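Side-chain contacts in YfkN protein (Bacillus subtilis subsp. subtilis, PDB 3GVE), which carries a calcineurin-like phosphoesterase domain of the two-metal kind, here with a manganese and a magnesium ion bound as neighbours: residues 18-21 with 22-26; 318-322 with 323-327; 279-282 with 283-287; 93-96 with 97-101; 109-112 with 113-117. One frame throughout, in Å; residues are numbered along the deposited sequence. Where two conformers were deposited one is given.

In the fold
Interactions 1, 3 and 5 lie near the metal centre, while interactions 2 and 4 lie on the helices beside it. The touching residues of interaction 1 are all buried, and its D19 and H21 bind the manganese; interaction 3 packs against it, W283 N probably bonding D19 O, and interaction 5 brings H109 against H21. Interactions 1 and 3 each have a type I' turn, interaction 5 a type I turn. Interactions 2 and 4 are a helix start and a helix end, partly buried, touching through T323 and T327 on A98. Interaction 2 works by hydroxyl, amide and backbone bonds, interaction 4 by a selenomethionine against an aromatic ring. M24 reaches both helices, and M25 helix 322-340.

Interaction 1: residues 18-21 with 22-26; sequences TDIH and ANMMD. With MN (manganese (II) ion), chain C.
I20 and M24, four residues apart, meet at their apolar ends: in the modelled conformer of I20, its CG2 branch touches the terminal methyl CE of the selenomethionine M24 at 3.5 Å, the two side chains crossing at about a right angle. M24 is bent at both chi2 and chi3, which folds its methyl back toward I20. Between them the chain makes a type I' turn from I20 to N23, closed by N23 N donating to I20 O (3.2 Å, 159°) from well above the carbonyl plane. The two central residues, H21 and A22, take the left-handed backbone angles this turn demands.

H21 can be followed outward from the turn. Its CB lies beside the turn. With CG anti to its carbonyl carbon, the imidazole leaves the turn altogether: ND1 donates to the backbone O of Q67, and NE2, at the tip, binds the manganese at 2.2 Å. The ND1 bond fixes the rotation of the ring, so NE2 is presented to the metal by a second-shell partner.

D19 reaches the same manganese with OD1. Its other oxygen, OD2, takes T18 OG1 at 2.9 Å, met from above the carboxylate plane, and also the backbone N of H249. OD2 is thus held by two donors while OD1 binds the metal. D64, H251 and two waters complete the manganese shell. The spacing of D19 and H21, with one residue between, is the D-X-H signature that opens the two-metal site of calcineurin-like phosphoesterases.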
# COMPACT_ATOMS: atom_id res chain seq x y z
N THR A 18 -7.55 -12.66 5.65
CA THR A 18 -7.19 -11.52 6.47
C THR A 18 -6.68 -10.37 5.61
O THR A 18 -6.12 -10.58 4.55
CB THR A 18 -6.10 -11.88 7.54
OG1 THR A 18 -6.05 -10.87 8.56
CG2 THR A 18 -4.71 -12.04 6.90
N ASP A 19 -6.87 -9.16 6.10
CA ASP A 19 -6.31 -7.97 5.46
C ASP A 19 -6.64 -7.89 3.96
O ASP A 19 -5.83 -7.51 3.14
CB ASP A 19 -4.79 -7.86 5.75
CG ASP A 19 -4.50 -7.63 7.22
OD1 ASP A 19 -4.42 -6.45 7.62
OD2 ASP A 19 -4.36 -8.62 7.96
N ILE A 20 -7.90 -8.17 3.59
CA ILE A 20 -8.38 -8.17 2.20
C ILE A 20 -8.37 -6.73 1.67
O ILE A 20 -8.10 -6.51 0.48
CB ILE A 20 -9.79 -8.82 2.13
CG1 ILE A 20 -9.70 -10.30 2.33
CG2 ILE A 20 -10.43 -8.53 0.80
CD1 ILE A 20 -9.04 -11.05 1.42
N HIS A 21 -8.67 -5.78 2.54
CA HIS A 21 -8.57 -4.35 2.29
C HIS A 21 -9.41 -3.95 1.06
O HIS A 21 -8.96 -3.21 0.19
CB HIS A 21 -7.09 -3.91 2.17
CG HIS A 21 -6.42 -3.71 3.50
ND1 HIS A 21 -6.76 -2.69 4.35
CD2 HIS A 21 -5.45 -4.42 4.12
CE1 HIS A 21 -6.02 -2.77 5.44
NE2 HIS A 21 -5.22 -3.81 5.33
N ALA A 22 -10.62 -4.48 1.02
CA ALA A 22 -11.64 -4.11 0.01
C ALA A 22 -11.31 -4.54 -1.42
O ALA A 22 -11.97 -4.15 -2.36
CB ALA A 22 -11.96 -2.60 0.05
N ASN A 23 -10.28 -5.37 -1.55
CA ASN A 23 -9.93 -5.95 -2.84
C ASN A 23 -10.82 -7.15 -3.18
O ASN A 23 -10.45 -8.29 -2.98
CB ASN A 23 -8.44 -6.32 -2.88
CG ASN A 23 -7.53 -5.12 -2.70
OD1 ASN A 23 -6.82 -5.00 -1.71
ND2 ASN A 23 -7.56 -4.22 -3.62
N MSE A 24 -12.00 -6.84 -3.70
CA MSE A 24 -13.00 -7.84 -4.11
C MSE A 24 -12.59 -8.46 -5.43
O MSE A 24 -12.45 -9.66 -5.54
CB MSE A 24 -14.38 -7.18 -4.24
CG MSE A 24 -14.91 -6.66 -2.89
SE MSE A 24 -15.29 -8.06 -1.59
CE MSE A 24 -13.66 -7.84 -0.47
N MSE A 25 -12.42 -7.61 -6.43
CA MSE A 25 -11.94 -8.04 -7.74
C MSE A 25 -10.42 -8.14 -7.76
O MSE A 25 -9.73 -7.55 -6.95
CB MSE A 25 -12.41 -7.07 -8.81
CG MSE A 25 -13.92 -7.03 -8.98
SE MSE A 25 -14.65 -8.71 -9.69
CE MSE A 25 -14.36 -8.33 -11.58
N ASP A 26 -9.91 -8.89 -8.74
CA ASP A 26 -8.47 -8.92 -8.97
C ASP A 26 -8.13 -7.71 -9.86
O ASP A 26 -7.86 -7.84 -11.06
CB ASP A 26 -8.02 -10.27 -9.56
CG ASP A 26 -8.78 -10.69 -10.82
OD1 ASP A 26 -9.89 -10.20 -11.07
OD2 ASP A 26 -8.26 -11.56 -11.54
MN MN C . -3.94 -4.42 7.07
O HOH W 1 -2.70 -4.17 8.87
O HOH W 2 -3.25 -2.29 6.92

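Interaction 2: residues 318-322 with 323-327; sequences TSRNE and TVTNT
N321 and the residues after it form the start of helix 322-340, where the backbone passes from loop into helix without a break: T325 N donates to N321 O (3.1 Å, 173°), in the carbonyl plane, and N326 N donates to E322 O at 2.9 Å. N321 stands at the N-cap. With CG anti to its backbone N (chi1 178°), its amide turns over the first helical turn, and OD1 receives V324 N at 3.0 Å, in the carbonyl plane and on a lone pair. T323 N also reaches OD1, at 2.9 Å, but at so bent an angle that this bond is weak. Two N-H groups at the open helix end thus share one oxygen. The other end of the amide is fixed as well, since ND2 donates to Q45 OE1 on helix 40-53; this keeps OD1 facing the helix.

R320 slants across T325. Its aliphatic part brushes the hydroxyl, CD being 3.7 Å from OG1, and the chain then bends at chi3 and carries the guanidinium away to salt bridges with E34 and D26. V324 and N321 rest on A44 of helix 40-53, while T323 and T327 face A98 at the end of helix 91-98.

The hydroxyls of T325 and T327 turn back on the helix. T327 OG1 donates to T323 O at 2.6 Å, an oxygen that already holds T327 N. Two residues earlier T325 does the same: its OG1 gives a second bond to N321 O, 3.2 Å long, from 43° above the carbonyl plane.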
# COMPACT_ATOMS: atom_id res chain seq x y z
N THR A 318 -6.30 -19.60 -11.44
CA THR A 318 -6.05 -18.91 -12.70
C THR A 318 -7.23 -18.07 -13.20
O THR A 318 -7.13 -17.45 -14.25
CB THR A 318 -5.63 -19.89 -13.80
OG1 THR A 318 -6.72 -20.77 -14.06
CG2 THR A 318 -4.44 -20.70 -13.36
N SER A 319 -8.34 -18.06 -12.47
CA SER A 319 -9.51 -17.29 -12.87
C SER A 319 -10.31 -16.74 -11.69
O SER A 319 -10.07 -17.10 -10.56
CB SER A 319 -10.44 -18.13 -13.75
OG SER A 319 -10.91 -19.25 -13.05
N ARG A 320 -11.28 -15.88 -11.99
CA ARG A 320 -12.15 -15.29 -10.99
C ARG A 320 -13.32 -16.20 -10.66
O ARG A 320 -13.94 -16.79 -11.52
CB ARG A 320 -12.74 -13.96 -11.47
CG ARG A 320 -11.87 -12.75 -11.32
CD ARG A 320 -12.55 -11.53 -11.93
NE ARG A 320 -12.68 -11.64 -13.37
CZ ARG A 320 -11.75 -11.30 -14.25
NH1 ARG A 320 -11.99 -11.46 -15.53
NH2 ARG A 320 -10.60 -10.82 -13.88
N ASN A 321 -13.65 -16.23 -9.39
CA ASN A 321 -14.79 -16.95 -8.83
C ASN A 321 -16.07 -16.23 -9.24
O ASN A 321 -16.22 -15.01 -9.02
CB ASN A 321 -14.71 -16.92 -7.30
CG ASN A 321 -15.88 -17.61 -6.63
OD1 ASN A 321 -16.89 -16.99 -6.31
ND2 ASN A 321 -15.72 -18.90 -6.44
N GLU A 322 -17.02 -16.95 -9.81
CA GLU A 322 -18.25 -16.33 -10.29
C GLU A 322 -19.14 -15.74 -9.18
O GLU A 322 -19.83 -14.78 -9.43
CB GLU A 322 -19.08 -17.31 -11.15
CG GLU A 322 -18.37 -17.76 -12.40
CD GLU A 322 -19.19 -18.74 -13.23
OE1 GLU A 322 -20.32 -19.07 -12.85
OE2 GLU A 322 -18.67 -19.16 -14.29
N THR A 323 -19.13 -16.32 -7.98
CA THR A 323 -20.03 -15.85 -6.96
C THR A 323 -19.55 -14.43 -6.54
O THR A 323 -20.36 -13.54 -6.30
CB THR A 323 -20.07 -16.79 -5.75
OG1 THR A 323 -20.61 -18.05 -6.16
CG2 THR A 323 -20.91 -16.25 -4.54
N VAL A 324 -18.24 -14.27 -6.44
CA VAL A 324 -17.68 -12.96 -6.11
C VAL A 324 -17.98 -11.95 -7.21
O VAL A 324 -18.50 -10.90 -6.93
CB VAL A 324 -16.16 -13.02 -5.84
CG1 VAL A 324 -15.62 -11.61 -5.61
CG2 VAL A 324 -15.90 -13.90 -4.61
N THR A 325 -17.66 -12.30 -8.45
CA THR A 325 -17.85 -11.39 -9.56
C THR A 325 -19.30 -10.97 -9.70
O THR A 325 -19.59 -9.80 -9.82
CB THR A 325 -17.33 -11.98 -10.89
OG1 THR A 325 -15.95 -12.30 -10.74
CG2 THR A 325 -17.48 -10.98 -12.01
N ASN A 326 -20.21 -11.94 -9.67
CA ASN A 326 -21.62 -11.64 -9.85
C ASN A 326 -22.15 -10.73 -8.73
O ASN A 326 -22.93 -9.84 -8.96
CB ASN A 326 -22.46 -12.93 -9.90
CG ASN A 326 -22.31 -13.68 -11.22
OD1 ASN A 326 -21.75 -13.17 -12.17
ND2 ASN A 326 -22.80 -14.90 -11.26
N THR A 327 -21.70 -10.98 -7.52
CA THR A 327 -22.19 -10.25 -6.37
C THR A 327 -21.70 -8.80 -6.37
O THR A 327 -22.45 -7.90 -6.12
CB THR A 327 -21.80 -10.96 -5.07
OG1 THR A 327 -22.31 -12.30 -5.11
CG2 THR A 327 -22.40 -10.27 -3.87

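Interaction 3: residues 279-282 with 283-287; sequences MPSS and WGKYL
S282 and K285 bracket a type I' turn, closed by K285 N donating to S282 O (3.1 Å, 163°), through which strand 275-280 passes into strand 286-297 beside the metal site. W283 and G284 take its left-handed backbone angles.

Before the turn, P280 touches the next strand through CB, 3.9 Å from Y286 CB. S281 follows suit: its CB approaches Y286 CD2 at 3.5 Å, obliquely to the ring, while S31 and K33 of the second subunit pack on S281 and Y286 respectively. A water ties the two arms together where the backbones do not bond directly, donating to P280 O at 2.8 Å and accepting from G284 N.

K285 stretches out beyond CG, chi2 to chi4 all near 180°. Its CG passes 3.3 Å from S282 O, so the aliphatic chain runs beside the turn and delivers NZ toward the side of W283, whose ring meets F38 edge-to-face. There a second water joins the two polar ends: it accepts from K285 NZ at 3.1 Å, is hydrogen-bonded to S282 OG at 2.7 Å, and sits over one face of the W283 ring, displaced toward its rim.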
# COMPACT_ATOMS: atom_id res chain seq x y z
N MSE A 279 -1.32 -17.00 9.17
CA MSE A 279 -1.34 -15.60 8.76
C MSE A 279 -1.21 -15.58 7.24
O MSE A 279 -0.11 -15.70 6.70
CB MSE A 279 -0.21 -14.78 9.41
CG MSE A 279 -0.20 -13.32 8.94
SE MSE A 279 1.39 -12.35 9.50
CE MSE A 279 1.07 -12.30 11.40
N PRO A 280 -2.34 -15.44 6.57
CA PRO A 280 -2.35 -15.56 5.11
C PRO A 280 -2.16 -14.24 4.37
O PRO A 280 -2.98 -13.82 3.59
CB PRO A 280 -3.72 -16.17 4.83
CG PRO A 280 -4.58 -15.64 5.92
CD PRO A 280 -3.69 -15.62 7.14
N SER A 281 -1.02 -13.61 4.59
CA SER A 281 -0.56 -12.47 3.79
C SER A 281 -1.57 -11.31 3.87
O SER A 281 -2.05 -10.98 4.94
CB SER A 281 -0.31 -12.94 2.34
OG SER A 281 0.35 -11.92 1.60
N SER A 282 -1.84 -10.68 2.74
CA SER A 282 -2.80 -9.59 2.66
C SER A 282 -3.44 -9.61 1.28
O SER A 282 -2.96 -10.26 0.38
CB SER A 282 -2.13 -8.25 2.95
OG SER A 282 -1.17 -7.95 1.97
N TRP A 283 -4.56 -8.91 1.15
CA TRP A 283 -5.26 -8.68 -0.12
C TRP A 283 -5.77 -9.94 -0.81
O TRP A 283 -6.05 -9.93 -1.99
CB TRP A 283 -4.36 -7.87 -1.09
CG TRP A 283 -4.04 -6.48 -0.65
CD1 TRP A 283 -4.17 -5.95 0.58
CD2 TRP A 283 -3.52 -5.45 -1.49
NE1 TRP A 283 -3.76 -4.62 0.57
CE2 TRP A 283 -3.36 -4.30 -0.70
CE3 TRP A 283 -3.18 -5.39 -2.84
CZ2 TRP A 283 -2.87 -3.09 -1.21
CZ3 TRP A 283 -2.70 -4.20 -3.35
CH2 TRP A 283 -2.55 -3.06 -2.54
N GLY A 284 -5.89 -11.03 -0.05
CA GLY A 284 -6.34 -12.29 -0.60
C GLY A 284 -5.27 -13.09 -1.32
O GLY A 284 -5.58 -14.00 -2.03
N LYS A 285 -4.00 -12.75 -1.12
CA LYS A 285 -2.89 -13.45 -1.80
C LYS A 285 -2.67 -14.91 -1.35
O LYS A 285 -2.09 -15.70 -2.06
CB LYS A 285 -1.59 -12.65 -1.68
CG LYS A 285 -1.62 -11.31 -2.44
CD LYS A 285 -0.40 -10.44 -2.13
CE LYS A 285 -0.44 -9.09 -2.84
NZ LYS A 285 0.78 -8.31 -2.48
N TYR A 286 -3.16 -15.23 -0.16
CA TYR A 286 -3.09 -16.57 0.42
C TYR A 286 -4.41 -16.83 1.14
O TYR A 286 -5.09 -15.90 1.56
CB TYR A 286 -1.96 -16.65 1.43
CG TYR A 286 -0.57 -16.79 0.85
CD1 TYR A 286 0.09 -18.00 0.92
CD2 TYR A 286 0.08 -15.72 0.28
CE1 TYR A 286 1.38 -18.14 0.40
CE2 TYR A 286 1.36 -15.86 -0.24
CZ TYR A 286 1.99 -17.06 -0.17
OH TYR A 286 3.26 -17.19 -0.69
N LEU A 287 -4.75 -18.11 1.27
CA LEU A 287 -5.81 -18.57 2.16
C LEU A 287 -5.16 -19.30 3.33
O LEU A 287 -4.26 -20.11 3.15
CB LEU A 287 -6.72 -19.54 1.42
CG LEU A 287 -7.93 -20.04 2.21
CD1 LEU A 287 -8.88 -18.89 2.48
CD2 LEU A 287 -8.62 -21.17 1.46
O HOH W 3 -4.81 -11.95 2.57
O HOH W 4 -0.62 -6.60 -0.26

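Interaction 4: residues 93-96 with 97-101; sequences ISVM and NALKY
M96 and Y101 meet at the end of helix 91-98, where the selenomethionine lies against the aromatic ring. The bend of M96 at chi2 brings SE back beside the ring, 4.5 Å from the centroid of Y101, a Met-aromatic contact with SE oblique to the ring; the bend at chi3 turns CE over it. CE is modelled over one face, displaced toward the rim, consistent with a CH-pi contact, but its approach to CZ is too close for carbons and its position is doubtful. The backbones of the same pair bond almost straight: Y101 N donates to M96 O at 3.1 Å and 179°. With K100 at positive phi and K100 N bonding N97 O at 3.0 Å, this is a Schellman motif, and it turns the chain so that Y101 comes back beside M96.

N97 lies one turn after I93. Its N donates to I93 O at 2.9 Å, and its amide passes over the methyl branch of I93, ND2 3.9 Å from CG2. Both ends of that amide are used outside the helix: OD1 accepts from D126 N and ND2 donates to G124 O.

V95 and L99 run side by side, CG1 4.2 Å from CD1. They face helices 40-53 and 322-340, meeting L40, V324 and I328, while A98 rests on T323 and T327. On the other flank M96 and Y101 lie against strand 57-61, with Y101 OH hydrogen-bonded to T17 OG1 at the end of strand 9-17.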
# COMPACT_ATOMS: atom_id res chain seq x y z
N ILE A 93 -19.73 -6.72 2.44
CA ILE A 93 -20.47 -7.67 3.25
C ILE A 93 -21.39 -8.57 2.39
O ILE A 93 -21.51 -9.74 2.66
CB ILE A 93 -21.25 -6.96 4.39
CG1 ILE A 93 -20.27 -6.24 5.34
CG2 ILE A 93 -22.15 -7.96 5.16
CD1 ILE A 93 -19.24 -7.17 6.03
N SER A 94 -22.00 -8.02 1.35
CA SER A 94 -22.77 -8.88 0.40
C SER A 94 -21.94 -9.98 -0.19
O SER A 94 -22.44 -11.09 -0.36
CB SER A 94 -23.38 -8.07 -0.72
OG SER A 94 -24.20 -7.03 -0.22
N VAL A 95 -20.68 -9.68 -0.51
CA VAL A 95 -19.79 -10.74 -1.02
C VAL A 95 -19.53 -11.83 0.03
O VAL A 95 -19.58 -13.02 -0.22
CB VAL A 95 -18.43 -10.16 -1.52
CG1 VAL A 95 -17.48 -11.23 -1.90
CG2 VAL A 95 -18.69 -9.24 -2.76
N MSE A 96 -19.25 -11.38 1.25
CA MSE A 96 -18.99 -12.30 2.38
C MSE A 96 -20.21 -13.20 2.69
O MSE A 96 -20.08 -14.35 3.00
CB MSE A 96 -18.57 -11.53 3.65
CG MSE A 96 -17.47 -10.47 3.45
SE MSE A 96 -15.88 -11.04 2.48
CE MSE A 96 -14.83 -11.74 3.99
N ASN A 97 -21.40 -12.63 2.53
CA ASN A 97 -22.66 -13.30 2.74
C ASN A 97 -22.80 -14.38 1.64
O ASN A 97 -23.17 -15.52 1.88
CB ASN A 97 -23.85 -12.34 2.69
CG ASN A 97 -24.00 -11.52 3.99
OD1 ASN A 97 -23.39 -11.83 5.02
ND2 ASN A 97 -24.84 -10.53 3.92
N ALA A 98 -22.48 -13.98 0.42
CA ALA A 98 -22.60 -14.88 -0.74
C ALA A 98 -21.64 -16.05 -0.64
O ALA A 98 -21.94 -17.14 -1.08
CB ALA A 98 -22.41 -14.11 -2.04
N LEU A 99 -20.46 -15.83 -0.06
CA LEU A 99 -19.46 -16.87 0.16
C LEU A 99 -19.72 -17.67 1.44
O LEU A 99 -18.99 -18.59 1.78
CB LEU A 99 -18.06 -16.26 0.23
CG LEU A 99 -17.49 -15.69 -1.07
CD1 LEU A 99 -16.14 -15.03 -0.84
CD2 LEU A 99 -17.37 -16.80 -2.11
N LYS A 100 -20.77 -17.29 2.15
CA LYS A 100 -21.21 -18.00 3.36
C LYS A 100 -20.11 -18.05 4.43
O LYS A 100 -19.80 -19.09 4.98
CB LYS A 100 -21.77 -19.39 3.00
CG LYS A 100 -23.01 -19.30 2.12
CD LYS A 100 -23.54 -20.67 1.75
CE LYS A 100 -24.74 -20.54 0.82
NZ LYS A 100 -25.63 -21.74 0.92
N TYR A 101 -19.52 -16.90 4.73
CA TYR A 101 -18.62 -16.80 5.88
C TYR A 101 -19.37 -17.16 7.16
O TYR A 101 -20.55 -16.87 7.29
CB TYR A 101 -18.05 -15.39 6.00
CG TYR A 101 -16.77 -15.21 5.22
CD1 TYR A 101 -16.80 -15.05 3.84
CD2 TYR A 101 -15.54 -15.19 5.87
CE1 TYR A 101 -15.63 -14.88 3.12
CE2 TYR A 101 -14.35 -15.01 5.15
CZ TYR A 101 -14.41 -14.88 3.78
OH TYR A 101 -13.27 -14.71 3.04

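Interaction 5: residues 109-112 with 113-117; sequences HEFN and YGLDF
The F111 ring meets L115 at its edge: L115 CD2 approaches CD1 at 4.1 Å, near the ring plane, and the two side chains slant across each other beside Y143 and L183. The imidazole of H109 is also met at its edge. ND1 donates to N112 OD1 (2.7 Å, 172°), with the oxygen in the ring plane, while the H21 ring comes against H109 at a steep angle of about 70°. H109 and E110 end the GNHE signature of the calcineurin-like phosphoesterases, and a type I turn from F111 to G114 leads from it into helix 115-123.

H109 and N112 each have a second polar partner. H109 NE2 is hydrogen-bonded to a citrate molecule, probably from the crystallisation liquor, and N112 ND2 donates to D179 OD2. Held by H109 ND1 at OD1 and by D179 at ND2, the N112 amide is fixed in rotation, and it holds the H109 ring in turn. Four backbone N-H groups hold the buried E110 carboxylate in place, G107 and D64 at OE1, L65 and I66 at OE2.

The turn closes with G114 N donating to F111 O at 3.2 Å, from well above the carbonyl plane. G114, the helix N-cap, has a positive phi of 96°, a backbone shape that suits glycine, since a CB would collide with the preceding carbonyl O. Y113 points its ring onto E73 and V76 of helix 70-85.

A water bridges the turn: it donates to E110 O at 2.7 Å and to G114 O at 2.9 Å, and accepts weakly from Y113 N at 3.0 Å.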
# COMPACT_ATOMS: atom_id res chain seq x y z
N HIS A 109 -8.48 -0.90 10.56
CA HIS A 109 -9.04 -0.07 9.45
C HIS A 109 -10.58 -0.07 9.41
O HIS A 109 -11.12 0.81 8.74
CB HIS A 109 -8.40 -0.44 8.11
CG HIS A 109 -7.00 0.07 8.03
ND1 HIS A 109 -6.71 1.42 7.86
CD2 HIS A 109 -5.82 -0.57 8.18
CE1 HIS A 109 -5.38 1.58 7.87
NE2 HIS A 109 -4.82 0.38 8.04
N GLU A 110 -11.24 -0.99 10.12
CA GLU A 110 -12.69 -0.95 10.21
C GLU A 110 -13.20 0.31 10.91
O GLU A 110 -14.34 0.64 10.74
CB GLU A 110 -13.21 -2.21 10.93
CG GLU A 110 -13.72 -3.33 10.00
CD GLU A 110 -12.60 -4.00 9.24
OE1 GLU A 110 -11.57 -4.29 9.85
OE2 GLU A 110 -12.75 -4.22 8.05
N PHE A 111 -12.34 0.98 11.64
CA PHE A 111 -12.71 2.17 12.39
C PHE A 111 -12.48 3.48 11.65
O PHE A 111 -12.85 4.52 12.14
CB PHE A 111 -11.95 2.18 13.73
CG PHE A 111 -12.32 1.04 14.63
CD1 PHE A 111 -13.43 1.13 15.45
CD2 PHE A 111 -11.61 -0.14 14.62
CE1 PHE A 111 -13.79 0.07 16.26
CE2 PHE A 111 -11.97 -1.19 15.41
CZ PHE A 111 -13.05 -1.09 16.23
N ASN A 112 -11.86 3.41 10.48
CA ASN A 112 -11.43 4.61 9.74
C ASN A 112 -12.58 5.51 9.32
O ASN A 112 -12.40 6.69 9.12
CB ASN A 112 -10.66 4.24 8.46
CG ASN A 112 -9.27 3.64 8.68
OD1 ASN A 112 -8.65 3.26 7.71
ND2 ASN A 112 -8.79 3.56 9.91
N TYR A 113 -13.77 4.95 9.15
CA TYR A 113 -14.92 5.71 8.66
C TYR A 113 -15.92 6.03 9.77
O TYR A 113 -17.03 6.47 9.50
CB TYR A 113 -15.59 4.95 7.52
CG TYR A 113 -14.72 4.80 6.29
CD1 TYR A 113 -13.87 5.81 5.90
CD2 TYR A 113 -14.74 3.65 5.53
CE1 TYR A 113 -13.07 5.69 4.79
CE2 TYR A 113 -13.93 3.53 4.41
CZ TYR A 113 -13.11 4.55 4.05
OH TYR A 113 -12.32 4.42 2.94
N GLY A 114 -15.50 5.82 11.01
CA GLY A 114 -16.33 6.17 12.16
C GLY A 114 -17.13 5.01 12.71
O GLY A 114 -17.35 4.03 12.05
N LEU A 115 -17.59 5.16 13.94
CA LEU A 115 -18.31 4.11 14.65
C LEU A 115 -19.69 3.81 14.05
O LEU A 115 -20.11 2.68 14.02
CB LEU A 115 -18.45 4.46 16.13
CG LEU A 115 -17.13 4.41 16.95
CD1 LEU A 115 -17.30 5.09 18.30
CD2 LEU A 115 -16.66 2.96 17.16
N ASP A 116 -20.39 4.84 13.57
CA ASP A 116 -21.73 4.62 13.06
C ASP A 116 -21.71 3.79 11.77
O ASP A 116 -22.48 2.87 11.62
CB ASP A 116 -22.49 5.93 12.83
CG ASP A 116 -22.84 6.65 14.12
OD1 ASP A 116 -22.83 6.04 15.20
OD2 ASP A 116 -23.14 7.84 14.03
N PHE A 117 -20.79 4.13 10.86
CA PHE A 117 -20.67 3.40 9.61
C PHE A 117 -20.29 1.95 9.88
O PHE A 117 -20.80 1.06 9.26
CB PHE A 117 -19.67 4.07 8.69
CG PHE A 117 -19.56 3.42 7.34
CD1 PHE A 117 -20.55 3.61 6.38
CD2 PHE A 117 -18.50 2.60 7.03
CE1 PHE A 117 -20.45 3.01 5.14
CE2 PHE A 117 -18.40 2.03 5.79
CZ PHE A 117 -19.39 2.23 4.85
O HOH W 5 -13.48 2.00 8.05
O HOH W 6 -15.68 2.87 10.03